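Local coordinates for protein ORF48 (Lactococcus phage TP901-1, PDB 3U6X) that probably forms part of the phage baseplate, where it is likely to connect the host-recognition proteins to the rest of the tail tip, at residues F2-E7 / G77-I82; N45-L50 / K63-A68; V57-P62 / L88-S93. One frame throughout, in Å; residues are numbered along the deposited sequence.

Contact 1. Residues F2-E7 / G77-I82; sequences FKFVLE and GTLLVI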
ATOM      1  N   PHE V   2      51.230  -4.724  38.448  1.00 59.72           N
ATOM      2  CA  PHE V   2      51.451  -6.110  38.020  1.00 59.92           C
ATOM      3  C   PHE V   2      50.073  -6.773  38.128  1.00 62.17           C
ATOM      4  O   PHE V   2      49.605  -7.366  37.160  1.00 62.15           O
ATOM      5  CB  PHE V   2      52.430  -6.797  38.995  1.00 62.61           C
ATOM      6  CG  PHE V   2      52.810  -8.239  38.776  1.00 65.02           C
ATOM      7  CD1 PHE V   2      53.511  -8.622  37.644  1.00 70.05           C
ATOM      8  CD2 PHE V   2      52.659  -9.173  39.790  1.00 67.82           C
ATOM      9  CE1 PHE V   2      53.929  -9.949  37.467  1.00 71.73           C
ATOM     10  CE2 PHE V   2      53.125 -10.485  39.635  1.00 71.38           C
ATOM     11  CZ  PHE V   2      53.737 -10.868  38.466  1.00 70.23           C
ATOM     12  N   LYS V   3      49.395  -6.605  39.289  1.00 56.56           N
ATOM     13  CA  LYS V   3      48.047  -7.109  39.536  1.00 55.45           C
ATOM     14  C   LYS V   3      47.128  -5.919  39.821  1.00 56.75           C
ATOM     15  O   LYS V   3      47.350  -5.184  40.782  1.00 56.29           O
ATOM     16  CB  LYS V   3      48.039  -8.130  40.683  1.00 58.17           C
ATOM     17  CG  LYS V   3      46.907  -9.154  40.611  1.00 71.14           C
ATOM     18  CD  LYS V   3      47.321 -10.449  41.307  1.00 82.58           C
ATOM     19  CE  LYS V   3      46.282 -11.539  41.224  1.00 95.56           C
ATOM     20  NZ  LYS V   3      46.739 -12.759  41.939  1.00109.37           N
ATOM     21  N   PHE V   4      46.152  -5.685  38.922  1.00 50.99           N
ATOM     22  CA  PHE V   4      45.195  -4.577  38.976  1.00 49.37           C
ATOM     23  C   PHE V   4      43.763  -5.112  38.983  1.00 52.14           C
ATOM     24  O   PHE V   4      43.477  -6.125  38.343  1.00 52.10           O
ATOM     25  CB  PHE V   4      45.389  -3.668  37.755  1.00 50.51           C
ATOM     26  CG  PHE V   4      44.938  -2.244  37.941  1.00 51.25           C
ATOM     27  CD1 PHE V   4      45.791  -1.293  38.498  1.00 53.83           C
ATOM     28  CD2 PHE V   4      43.680  -1.836  37.521  1.00 52.77           C
ATOM     29  CE1 PHE V   4      45.376   0.035  38.665  1.00 54.28           C
ATOM     30  CE2 PHE V   4      43.266  -0.504  37.688  1.00 55.33           C
ATOM     31  CZ  PHE V   4      44.116   0.417  38.264  1.00 53.26           C
ATOM     32  N   VAL V   5      42.859  -4.419  39.686  1.00 46.90           N
ATOM     33  CA  VAL V   5      41.462  -4.840  39.820  1.00 45.72           C
ATOM     34  C   VAL V   5      40.530  -3.855  39.132  1.00 49.93           C
ATOM     35  O   VAL V   5      40.568  -2.655  39.416  1.00 49.97           O
ATOM     36  CB  VAL V   5      41.018  -5.066  41.303  1.00 48.48           C
ATOM     37  CG1 VAL V   5      39.582  -5.557  41.371  1.00 48.00           C
ATOM     38  CG2 VAL V   5      41.924  -6.039  42.049  1.00 47.97           C
ATOM     39  N   LEU V   6      39.668  -4.374  38.251  1.00 45.79           N
ATOM     40  CA  LEU V   6      38.664  -3.567  37.581  1.00 45.22           C
ATOM     41  C   LEU V   6      37.292  -4.032  38.007  1.00 49.93           C
ATOM     42  O   LEU V   6      36.892  -5.166  37.717  1.00 49.22           O
ATOM     43  CB  LEU V   6      38.785  -3.625  36.060  1.00 44.81           C
ATOM     44  CG  LEU V   6      40.113  -3.234  35.425  1.00 48.49           C
ATOM     45  CD1 LEU V   6      40.107  -3.600  33.947  1.00 48.51           C
ATOM     46  CD2 LEU V   6      40.399  -1.742  35.595  1.00 48.73           C
ATOM     47  N   GLU V   7      36.588  -3.164  38.745  1.00 47.32           N
ATOM     48  CA  GLU V   7      35.224  -3.429  39.189  1.00 47.11           C
ATOM     49  C   GLU V   7      34.327  -3.054  38.025  1.00 48.35           C
ATOM     50  O   GLU V   7      34.607  -2.073  37.336  1.00 47.58           O
ATOM     51  CB  GLU V   7      34.888  -2.643  40.470  1.00 48.83           C
ATOM     52  CG  GLU V   7      35.497  -3.251  41.731  1.00 59.85           C
ATOM     53  CD  GLU V   7      35.126  -2.647  43.079  1.00 84.00           C
ATOM     54  OE1 GLU V   7      35.779  -3.017  44.082  1.00 84.65           O
ATOM     55  OE2 GLU V   7      34.187  -1.818  43.141  1.00 77.34           O
ATOM     56  N   GLY V  77      33.590   2.216  28.887  1.00 76.05           N
ATOM     57  CA  GLY V  77      34.351   0.997  29.150  1.00 73.57           C
ATOM     58  C   GLY V  77      35.867   1.149  29.146  1.00 71.51           C
ATOM     59  O   GLY V  77      36.571   0.230  28.698  1.00 70.86           O
ATOM     60  N   THR V  78      36.390   2.321  29.641  1.00 62.88           N
ATOM     61  CA  THR V  78      37.824   2.609  29.717  1.00 60.37           C
ATOM     62  C   THR V  78      38.328   3.275  30.997  1.00 58.31           C
ATOM     63  O   THR V  78      37.744   4.239  31.471  1.00 58.04           O
ATOM     64  CB  THR V  78      38.425   3.178  28.418  1.00 69.52           C
ATOM     65  OG1 THR V  78      39.432   4.143  28.726  1.00 73.45           O
ATOM     66  CG2 THR V  78      37.417   3.783  27.501  1.00 66.56           C
ATOM     67  N   LEU V  79      39.424   2.743  31.535  1.00 50.54           N
ATOM     68  CA  LEU V  79      40.140   3.259  32.701  1.00 48.67           C
ATOM     69  C   LEU V  79      41.583   3.463  32.254  1.00 49.83           C
ATOM     70  O   LEU V  79      42.150   2.609  31.552  1.00 48.67           O
ATOM     71  CB  LEU V  79      40.100   2.261  33.872  1.00 48.42           C
ATOM     72  CG  LEU V  79      40.794   2.684  35.190  1.00 53.02           C
ATOM     73  CD1 LEU V  79      40.019   2.225  36.371  1.00 53.07           C
ATOM     74  CD2 LEU V  79      42.203   2.153  35.295  1.00 55.21           C
ATOM     75  N   LEU V  80      42.157   4.600  32.646  1.00 45.10           N
ATOM     76  CA  LEU V  80      43.552   4.929  32.365  1.00 44.50           C
ATOM     77  C   LEU V  80      44.310   5.085  33.668  1.00 48.57           C
ATOM     78  O   LEU V  80      43.722   5.454  34.678  1.00 47.84           O
ATOM     79  CB  LEU V  80      43.686   6.264  31.603  1.00 44.06           C
ATOM     80  CG  LEU V  80      42.999   6.450  30.265  1.00 48.07           C
ATOM     81  CD1 LEU V  80      43.231   7.849  29.762  1.00 48.11           C
ATOM     82  CD2 LEU V  80      43.486   5.463  29.233  1.00 49.40           C
ATOM     83  N   VAL V  81      45.627   4.852  33.615  1.00 45.15           N
ATOM     84  CA  VAL V  81      46.571   5.147  34.674  1.00 43.98           C
ATOM     85  C   VAL V  81      47.561   6.060  33.961  1.00 47.37           C
ATOM     86  O   VAL V  81      48.130   5.669  32.941  1.00 45.24           O
ATOM     87  CB  VAL V  81      47.248   3.909  35.299  1.00 46.97           C
ATOM     88  CG1 VAL V  81      48.216   4.341  36.392  1.00 46.12           C
ATOM     89  CG2 VAL V  81      46.206   2.922  35.841  1.00 46.64           C
ATOM     90  N   ILE V  82      47.680   7.307  34.428  1.00 45.65           N
ATOM     91  CA  ILE V  82      48.593   8.306  33.848  1.00 45.97           C
ATOM     92  C   ILE V  82      49.678   8.735  34.854  1.00 53.50           C
ATOM     93  O   ILE V  82      49.356   9.167  35.960  1.00 54.01           O
ATOM     94  CB  ILE V  82      47.838   9.530  33.263  1.00 48.14           C
ATOM     95  CG1 ILE V  82      46.644   9.096  32.397  1.00 48.21           C
ATOM     96  CG2 ILE V  82      48.780  10.450  32.481  1.00 48.01           C
ATOM     97  CD1 ILE V  82      45.656  10.202  31.950  1.00 50.44           C
TER

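Contact 2. Residues N45-L50 / K63-A68; sequences NVPVSL and KSYTLA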
ATOM      1  N   ASN V  45      50.850  -3.699  22.993  1.00 38.34           N
ATOM      2  CA  ASN V  45      49.811  -4.588  23.513  1.00 38.39           C
ATOM      3  C   ASN V  45      50.396  -5.300  24.721  1.00 42.17           C
ATOM      4  O   ASN V  45      51.406  -6.002  24.588  1.00 42.44           O
ATOM      5  CB  ASN V  45      49.326  -5.584  22.450  1.00 38.81           C
ATOM      6  CG  ASN V  45      48.324  -5.056  21.434  1.00 50.44           C
ATOM      7  OD1 ASN V  45      48.017  -3.859  21.328  1.00 46.22           O
ATOM      8  ND2 ASN V  45      47.790  -5.958  20.648  1.00 40.76           N
ATOM      9  N   VAL V  46      49.851  -5.010  25.912  1.00 37.78           N
ATOM     10  CA  VAL V  46      50.344  -5.569  27.171  1.00 38.11           C
ATOM     11  C   VAL V  46      49.817  -7.023  27.334  1.00 44.36           C
ATOM     12  O   VAL V  46      48.598  -7.241  27.243  1.00 45.92           O
ATOM     13  CB  VAL V  46      49.988  -4.653  28.386  1.00 40.92           C
ATOM     14  CG1 VAL V  46      50.510  -5.221  29.694  1.00 40.12           C
ATOM     15  CG2 VAL V  46      50.529  -3.244  28.185  1.00 40.40           C
ATOM     16  N   PRO V  47      50.701  -8.032  27.533  1.00 40.21           N
ATOM     17  CA  PRO V  47      50.189  -9.401  27.759  1.00 40.35           C
ATOM     18  C   PRO V  47      49.507  -9.461  29.131  1.00 48.33           C
ATOM     19  O   PRO V  47      50.026  -8.910  30.116  1.00 49.93           O
ATOM     20  CB  PRO V  47      51.437 -10.288  27.690  1.00 41.10           C
ATOM     21  CG  PRO V  47      52.582  -9.392  27.858  1.00 45.24           C
ATOM     22  CD  PRO V  47      52.167  -7.958  27.700  1.00 41.20           C
ATOM     23  N   VAL V  48      48.295 -10.041  29.178  1.00 44.44           N
ATOM     24  CA  VAL V  48      47.535 -10.111  30.421  1.00 43.28           C
ATOM     25  C   VAL V  48      47.105 -11.522  30.772  1.00 46.41           C
ATOM     26  O   VAL V  48      46.927 -12.374  29.901  1.00 44.48           O
ATOM     27  CB  VAL V  48      46.351  -9.087  30.500  1.00 46.43           C
ATOM     28  CG1 VAL V  48      46.854  -7.657  30.404  1.00 45.95           C
ATOM     29  CG2 VAL V  48      45.263  -9.360  29.448  1.00 45.92           C
ATOM     30  N   SER V  49      46.886 -11.733  32.062  1.00 44.10           N
ATOM     31  CA  SER V  49      46.360 -12.977  32.614  1.00 44.20           C
ATOM     32  C   SER V  49      45.081 -12.558  33.352  1.00 46.40           C
ATOM     33  O   SER V  49      45.137 -11.737  34.260  1.00 46.41           O
ATOM     34  CB  SER V  49      47.378 -13.655  33.532  1.00 47.44           C
ATOM     35  OG  SER V  49      46.967 -14.976  33.844  1.00 58.35           O
ATOM     36  N   LEU V  50      43.927 -13.002  32.869  1.00 40.80           N
ATOM     37  CA  LEU V  50      42.640 -12.622  33.445  1.00 39.16           C
ATOM     38  C   LEU V  50      42.006 -13.697  34.356  1.00 41.32           C
ATOM     39  O   LEU V  50      42.102 -14.917  34.128  1.00 39.33           O
ATOM     40  CB  LEU V  50      41.657 -12.081  32.378  1.00 38.85           C
ATOM     41  CG  LEU V  50      42.193 -10.976  31.460  1.00 42.62           C
ATOM     42  CD1 LEU V  50      41.226 -10.663  30.377  1.00 42.45           C
ATOM     43  CD2 LEU V  50      42.551  -9.736  32.224  1.00 44.11           C
ATOM     44  N   LYS V  63      55.564  -7.232  35.435  1.00 52.00           N
ATOM     45  CA  LYS V  63      56.040  -6.202  36.353  1.00 52.25           C
ATOM     46  C   LYS V  63      56.640  -4.973  35.627  1.00 55.51           C
ATOM     47  O   LYS V  63      56.583  -3.875  36.166  1.00 53.20           O
ATOM     48  CB  LYS V  63      57.030  -6.794  37.370  1.00 55.68           C
ATOM     49  CG  LYS V  63      56.560  -6.667  38.804  1.00 75.26           C
ATOM     50  CD  LYS V  63      57.601  -5.935  39.612  1.00 91.83           C
ATOM     51  CE  LYS V  63      57.037  -5.245  40.828  1.00107.18           C
ATOM     52  NZ  LYS V  63      58.083  -4.470  41.553  1.00117.02           N
ATOM     53  N   SER V  64      57.186  -5.136  34.393  1.00 53.54           N
ATOM     54  CA  SER V  64      57.720  -3.978  33.662  1.00 53.57           C
ATOM     55  C   SER V  64      56.596  -2.950  33.414  1.00 57.52           C
ATOM     56  O   SER V  64      56.856  -1.743  33.419  1.00 57.25           O
ATOM     57  CB  SER V  64      58.358  -4.405  32.343  1.00 57.28           C
ATOM     58  OG  SER V  64      57.443  -5.133  31.545  1.00 66.58           O
ATOM     59  N   TYR V  65      55.338  -3.440  33.248  1.00 53.59           N
ATOM     60  CA  TYR V  65      54.181  -2.589  32.983  1.00 52.88           C
ATOM     61  C   TYR V  65      53.616  -1.889  34.206  1.00 57.87           C
ATOM     62  O   TYR V  65      52.774  -1.005  34.041  1.00 57.21           O
ATOM     63  CB  TYR V  65      53.132  -3.252  32.066  1.00 52.89           C
ATOM     64  CG  TYR V  65      53.651  -3.514  30.664  1.00 53.31           C
ATOM     65  CD1 TYR V  65      53.802  -2.475  29.748  1.00 54.64           C
ATOM     66  CD2 TYR V  65      54.025  -4.796  30.264  1.00 54.38           C
ATOM     67  CE1 TYR V  65      54.306  -2.708  28.464  1.00 55.39           C
ATOM     68  CE2 TYR V  65      54.504  -5.044  28.975  1.00 55.41           C
ATOM     69  CZ  TYR V  65      54.646  -3.997  28.079  1.00 65.04           C
ATOM     70  OH  TYR V  65      55.120  -4.243  26.809  1.00 71.08           O
ATOM     71  N   THR V  66      54.119  -2.223  35.431  1.00 55.47           N
ATOM     72  CA  THR V  66      53.701  -1.530  36.667  1.00 55.57           C
ATOM     73  C   THR V  66      53.942  -0.051  36.563  1.00 60.79           C
ATOM     74  O   THR V  66      55.029   0.394  36.203  1.00 60.11           O
ATOM     75  CB  THR V  66      54.138  -2.145  38.038  1.00 62.21           C
ATOM     76  OG1 THR V  66      54.279  -1.110  39.016  1.00 60.22           O
ATOM     77  CG2 THR V  66      55.388  -2.882  37.997  1.00 60.35           C
ATOM     78  N   LEU V  67      52.879   0.695  36.769  1.00 58.89           N
ATOM     79  CA  LEU V  67      52.841   2.139  36.635  1.00 59.65           C
ATOM     80  C   LEU V  67      51.679   2.596  37.468  1.00 68.66           C
ATOM     81  O   LEU V  67      50.541   2.505  37.052  1.00 68.93           O
ATOM     82  CB  LEU V  67      52.607   2.551  35.156  1.00 59.15           C
ATOM     83  CG  LEU V  67      52.566   4.035  34.856  1.00 62.72           C
ATOM     84  CD1 LEU V  67      53.902   4.508  34.401  1.00 62.84           C
ATOM     85  CD2 LEU V  67      51.498   4.346  33.844  1.00 63.37           C
ATOM     86  N   ALA V  68      51.947   3.020  38.668  1.00 68.62           N
ATOM     87  CA  ALA V  68      50.890   3.561  39.484  1.00 69.52           C
ATOM     88  C   ALA V  68      51.156   5.063  39.491  1.00 73.73           C
ATOM     89  O   ALA V  68      52.248   5.527  39.836  1.00 74.18           O
ATOM     90  CB  ALA V  68      50.930   2.981  40.893  1.00 70.69           C
TER

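Contact 3. Residues V57-P62 / L88-S93; sequences VYVEMP and LCFKMS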
ATOM      1  N   VAL V  57      37.356  -8.007  37.789  1.00 44.44           N
ATOM      2  CA  VAL V  57      38.331  -8.625  36.898  1.00 43.28           C
ATOM      3  C   VAL V  57      39.690  -8.419  37.559  1.00 47.04           C
ATOM      4  O   VAL V  57      40.050  -7.289  37.896  1.00 46.79           O
ATOM      5  CB  VAL V  57      38.346  -8.024  35.459  1.00 46.21           C
ATOM      6  CG1 VAL V  57      39.184  -8.881  34.523  1.00 45.65           C
ATOM      7  CG2 VAL V  57      36.951  -7.877  34.903  1.00 46.10           C
ATOM      8  N   TYR V  58      40.453  -9.496  37.708  1.00 43.01           N
ATOM      9  CA  TYR V  58      41.822  -9.417  38.197  1.00 42.58           C
ATOM     10  C   TYR V  58      42.736  -9.495  36.972  1.00 46.65           C
ATOM     11  O   TYR V  58      42.704 -10.490  36.257  1.00 46.57           O
ATOM     12  CB  TYR V  58      42.105 -10.520  39.215  1.00 43.35           C
ATOM     13  CG  TYR V  58      41.110 -10.531  40.353  1.00 44.75           C
ATOM     14  CD1 TYR V  58      41.218  -9.630  41.411  1.00 46.83           C
ATOM     15  CD2 TYR V  58      40.072 -11.459  40.388  1.00 44.74           C
ATOM     16  CE1 TYR V  58      40.287  -9.624  42.452  1.00 47.03           C
ATOM     17  CE2 TYR V  58      39.146 -11.472  41.430  1.00 45.00           C
ATOM     18  CZ  TYR V  58      39.257 -10.553  42.459  1.00 50.69           C
ATOM     19  OH  TYR V  58      38.338 -10.573  43.476  1.00 49.21           O
ATOM     20  N   VAL V  59      43.434  -8.394  36.665  1.00 43.36           N
ATOM     21  CA  VAL V  59      44.307  -8.236  35.505  1.00 43.13           C
ATOM     22  C   VAL V  59      45.757  -8.353  35.934  1.00 50.19           C
ATOM     23  O   VAL V  59      46.278  -7.474  36.620  1.00 49.87           O
ATOM     24  CB  VAL V  59      44.035  -6.894  34.778  1.00 46.35           C
ATOM     25  CG1 VAL V  59      44.821  -6.804  33.482  1.00 45.78           C
ATOM     26  CG2 VAL V  59      42.538  -6.701  34.505  1.00 46.02           C
ATOM     27  N   GLU V  60      46.396  -9.454  35.544  1.00 49.26           N
ATOM     28  CA  GLU V  60      47.805  -9.726  35.816  1.00 50.16           C
ATOM     29  C   GLU V  60      48.640  -9.406  34.564  1.00 53.97           C
ATOM     30  O   GLU V  60      48.373  -9.951  33.509  1.00 54.15           O
ATOM     31  CB  GLU V  60      47.995 -11.179  36.233  1.00 52.25           C
ATOM     32  CG  GLU V  60      48.228 -11.351  37.715  1.00 67.60           C
ATOM     33  CD  GLU V  60      49.477 -12.138  38.047  1.00 94.66           C
ATOM     34  OE1 GLU V  60      50.446 -11.515  38.537  1.00 95.95           O
ATOM     35  OE2 GLU V  60      49.496 -13.368  37.806  1.00 92.45           O
ATOM     36  N   MET V  61      49.623  -8.518  34.690  1.00 49.59           N
ATOM     37  CA  MET V  61      50.499  -8.013  33.630  1.00 48.64           C
ATOM     38  C   MET V  61      51.967  -8.222  34.050  1.00 50.63           C
ATOM     39  O   MET V  61      52.222  -8.294  35.242  1.00 48.07           O
ATOM     40  CB  MET V  61      50.275  -6.485  33.515  1.00 51.17           C
ATOM     41  CG  MET V  61      48.914  -6.107  33.039  1.00 55.40           C
ATOM     42  SD  MET V  61      48.591  -4.373  33.360  1.00 59.58           S
ATOM     43  CE  MET V  61      47.588  -4.556  34.789  1.00 56.65           C
ATOM     44  N   PRO V  62      52.971  -8.194  33.140  1.00 49.03           N
ATOM     45  CA  PRO V  62      54.359  -8.275  33.604  1.00 49.26           C
ATOM     46  C   PRO V  62      54.698  -7.032  34.426  1.00 54.00           C
ATOM     47  O   PRO V  62      54.180  -5.930  34.168  1.00 52.53           O
ATOM     48  CB  PRO V  62      55.172  -8.305  32.302  1.00 51.22           C
ATOM     49  CG  PRO V  62      54.217  -8.711  31.252  1.00 55.67           C
ATOM     50  CD  PRO V  62      52.925  -8.075  31.670  1.00 51.09           C
ATOM     51  N   LEU V  88      48.861   3.752  30.829  1.00 41.02           N
ATOM     52  CA  LEU V  88      48.474   2.344  30.881  1.00 40.66           C
ATOM     53  C   LEU V  88      46.922   2.352  30.696  1.00 45.61           C
ATOM     54  O   LEU V  88      46.179   2.885  31.529  1.00 45.77           O
ATOM     55  CB  LEU V  88      48.906   1.676  32.198  1.00 40.34           C
ATOM     56  CG  LEU V  88      48.810   0.139  32.248  1.00 44.64           C
ATOM     57  CD1 LEU V  88      49.802  -0.530  31.265  1.00 44.05           C
ATOM     58  CD2 LEU V  88      49.058  -0.367  33.660  1.00 46.94           C
ATOM     59  N   CYS V  89      46.467   1.873  29.533  1.00 42.03           N
ATOM     60  CA  CYS V  89      45.068   1.904  29.107  1.00 41.65           C
ATOM     61  C   CYS V  89      44.374   0.558  29.253  1.00 44.79           C
ATOM     62  O   CYS V  89      44.856  -0.449  28.730  1.00 43.85           O
ATOM     63  CB  CYS V  89      45.001   2.430  27.675  1.00 42.14           C
ATOM     64  SG  CYS V  89      43.347   2.468  26.946  1.00 46.02           S
ATOM     65  N   PHE V  90      43.213   0.555  29.932  1.00 40.98           N
ATOM     66  CA  PHE V  90      42.400  -0.640  30.148  1.00 40.41           C
ATOM     67  C   PHE V  90      41.109  -0.483  29.372  1.00 44.68           C
ATOM     68  O   PHE V  90      40.364   0.458  29.629  1.00 44.16           O
ATOM     69  CB  PHE V  90      42.110  -0.862  31.651  1.00 41.90           C
ATOM     70  CG  PHE V  90      43.324  -1.126  32.518  1.00 43.27           C
ATOM     71  CD1 PHE V  90      43.675  -2.423  32.877  1.00 45.45           C
ATOM     72  CD2 PHE V  90      44.096  -0.073  33.003  1.00 45.85           C
ATOM     73  CE1 PHE V  90      44.790  -2.664  33.679  1.00 46.75           C
ATOM     74  CE2 PHE V  90      45.212  -0.310  33.815  1.00 48.99           C
ATOM     75  CZ  PHE V  90      45.551  -1.607  34.154  1.00 46.86           C
ATOM     76  N   LYS V  91      40.866  -1.362  28.383  1.00 41.74           N
ATOM     77  CA  LYS V  91      39.647  -1.305  27.571  1.00 41.80           C
ATOM     78  C   LYS V  91      38.823  -2.541  27.828  1.00 48.28           C
ATOM     79  O   LYS V  91      39.293  -3.652  27.601  1.00 48.68           O
ATOM     80  CB  LYS V  91      39.949  -1.154  26.060  1.00 43.61           C
ATOM     81  CG  LYS V  91      40.433   0.233  25.593  1.00 52.32           C
ATOM     82  CD  LYS V  91      39.339   1.279  25.601  1.00 65.60           C
ATOM     83  CE  LYS V  91      39.413   2.349  24.540  1.00 74.12           C
ATOM     84  NZ  LYS V  91      40.633   3.181  24.614  1.00 81.59           N
ATOM     85  N   MET V  92      37.620  -2.357  28.360  1.00 46.09           N
ATOM     86  CA  MET V  92      36.710  -3.457  28.633  1.00 46.39           C
ATOM     87  C   MET V  92      35.708  -3.614  27.484  1.00 49.89           C
ATOM     88  O   MET V  92      35.201  -2.635  26.933  1.00 47.92           O
ATOM     89  CB  MET V  92      35.982  -3.221  29.956  1.00 49.36           C
ATOM     90  CG  MET V  92      35.095  -4.375  30.374  1.00 54.05           C
ATOM     91  SD  MET V  92      35.173  -4.679  32.138  1.00 59.85           S
ATOM     92  CE  MET V  92      34.297  -3.383  32.663  1.00 57.09           C
ATOM     93  N   SER V  93      35.432  -4.854  27.130  1.00 49.41           N
ATOM     94  CA  SER V  93      34.462  -5.179  26.101  1.00 51.00           C
ATOM     95  C   SER V  93      33.190  -5.681  26.781  1.00 58.23           C
ATOM     96  O   SER V  93      33.258  -6.602  27.608  1.00 58.55           O
ATOM     97  CB  SER V  93      35.011  -6.260  25.173  1.00 56.25           C
ATOM     98  OG  SER V  93      36.145  -5.811  24.449  1.00 70.15           O
TER

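Contact 1. Residues F2-E7 / G77-I82
F4 and L6 on strand 3-7 face V81 and L79 on strand 78-82 across two strands whose axes approach to 9.9 Å and whose N-to-C directions differ by 149°, a roughly antiparallel layering with no hydrogen bond between the segments. The separation is uneven: the CA atoms of L6 and L79 lie 8.5 Å apart, while those of F4 and V81 are 10.7 Å apart. The wider end is the one bridged by the phenyl ring. With chi1 of F4 at -155°, CG stands opposite the backbone nitrogen, and the ring reaches across with CE2 and CZ leading. There CE2 of F4 meets CD2 of L79 at 3.7 Å, and this methyl also lies 3.9 Å from CZ of F4. V81 approaches from the opposite direction and presents one branch, CG2, which is 4.1 Å from CZ of F4 and about as far from CE1. L79 divides its two methyls between partners: CD2 goes to the F4 ring, and CD1 lies 4.1 Å from CD2 of L6. The same L6 CD2 sits in the plane of the F4 ring, at its edge, so the two side chains of strand 3-7 also touch each other. All four residues are buried and apolar, and 134 Å² is removed from solvent between the segments, so the contact rests on hydrophobic packing. Strands 3-8 and 78-83 are not neighbours, five places apart in strand order, and meet through side chains, consistent with the two layers of an immunoglobulin-like sandwich. Around the contact, F4 stacks on F90 of strand 86-92 and pairs through its backbone with V59 of strand 56-60, while I71 of strand 70-74 touches both F4 and L79.

Contact 2. Residues N45-L50 / K63-A68
V46 lies against one face of the Y65 ring; Y65 and V46 account for 66 and 46 Å² of the 136 Å² buried between the two segments. The aromatic component is a CH-pi contact: CG2 of V46 is 3.9 Å from the centroid of the Y65 ring and 17° off its normal, a methyl placed over the face and shifted somewhat toward the rim. The second V46 methyl reaches the same face at another part of the ring, CG1 lying 3.6 Å from CD2 of Y65. At chi1 -179° CG1 stands opposite the valine N and CG2 opposite its carbonyl carbon, and this setting turns both methyls to the ring. The two side chains run in opposite directions as they pass. The other apolar contact comes from P47, whose CD is 3.9 Å from CE2 of Y65; the proline and the tyrosine side chains meet at about a right angle, which adds a smaller patch beside the valine. Polar interactions across the segments are absent: no hydrogen bond joins them. Y65 itself belongs to a short 3-10 turn, 63-65, in the loop between strands 56-60 and 70-74, and V46 to strand 43-53, where its backbone pairs with V18. M61 and V18 also touch V46, and S20 touches Y65. N45, next to V46 in sequence, makes backbone hydrogen bonds to a second subunit and packs on Y52 of that subunit. The chemistry is thus that of dispersion and a weak CH-pi attraction: the loop is held to the strand by the fit of two methyls and a proline ring carbon against a flat ring, so the contact rests on shape and dispersion, at a partly exposed site, with no charge or directional bond across it.

Contact 3. Residues V57-P62 / L88-S93
M61 and V59 converge on F90 in the buried interior of this immunoglobulin-like beta fold, and a Met-aromatic contact is among their interactions. The first shell gathers at CE1 and CZ of the ring. CE of M61 lies at the ring edge, near its plane, 3.6 Å from CE1 of F90 and equally far from CZ. CG1 of V59 also comes to the edge, 4.1 Å from CE1 of F90, its side chain sliding past the phenylalanine in the opposite direction. The sulfur is set obliquely, with SD of M61 5.1 Å from the centroid of the F90 ring and 60° off its normal. The backbones stand well apart, with 9.5 Å between CA of V59 and CA of F90, and only side chains bridge them, without a hydrogen bond. Strand 57-60 is held by backbone bonds from V57 to L6 of strand 3-8 and from E60 to S49 of strand 43-53, and M61 continues the pairing with F2. The side chain of Y58 is hydrogen-bonded through OH to OD2 of D53. V18 of strand 16-22 and L79 and V81 of strand 78-83 also touch F90, and V18 reaches L88 as well. What lets one methionine touch both L88 and F90 is the bend at its end (chi3 -101°): it turns CE toward the F90 ring, while SD lies 4.0 Å from CD2 of L88.

In the fold
From the N terminus, strand 3-8 opens the longest loop, which contact 1 closes when 77-82 returns to it. Contact 2 is nested inside that loop: 45-50 meets 63-68 after only twelve intervening residues. Contact 3 begins at 57-62, within both loops, and ends at 88-93, beyond them, so it crosses contacts 1 and 2. The joints are direct. G77 O lies 2.8 Å from M92 N, a probable hydrogen bond between contacts 1 and 3, and V48 CG1 packs 3.7 Å from M61 CG, linking contacts 2 and 3. Contacts 1 and 3 join strands that are not neighbours in the sheet, across the interior, whereas contact 2 fastens a loop to strand 43-53.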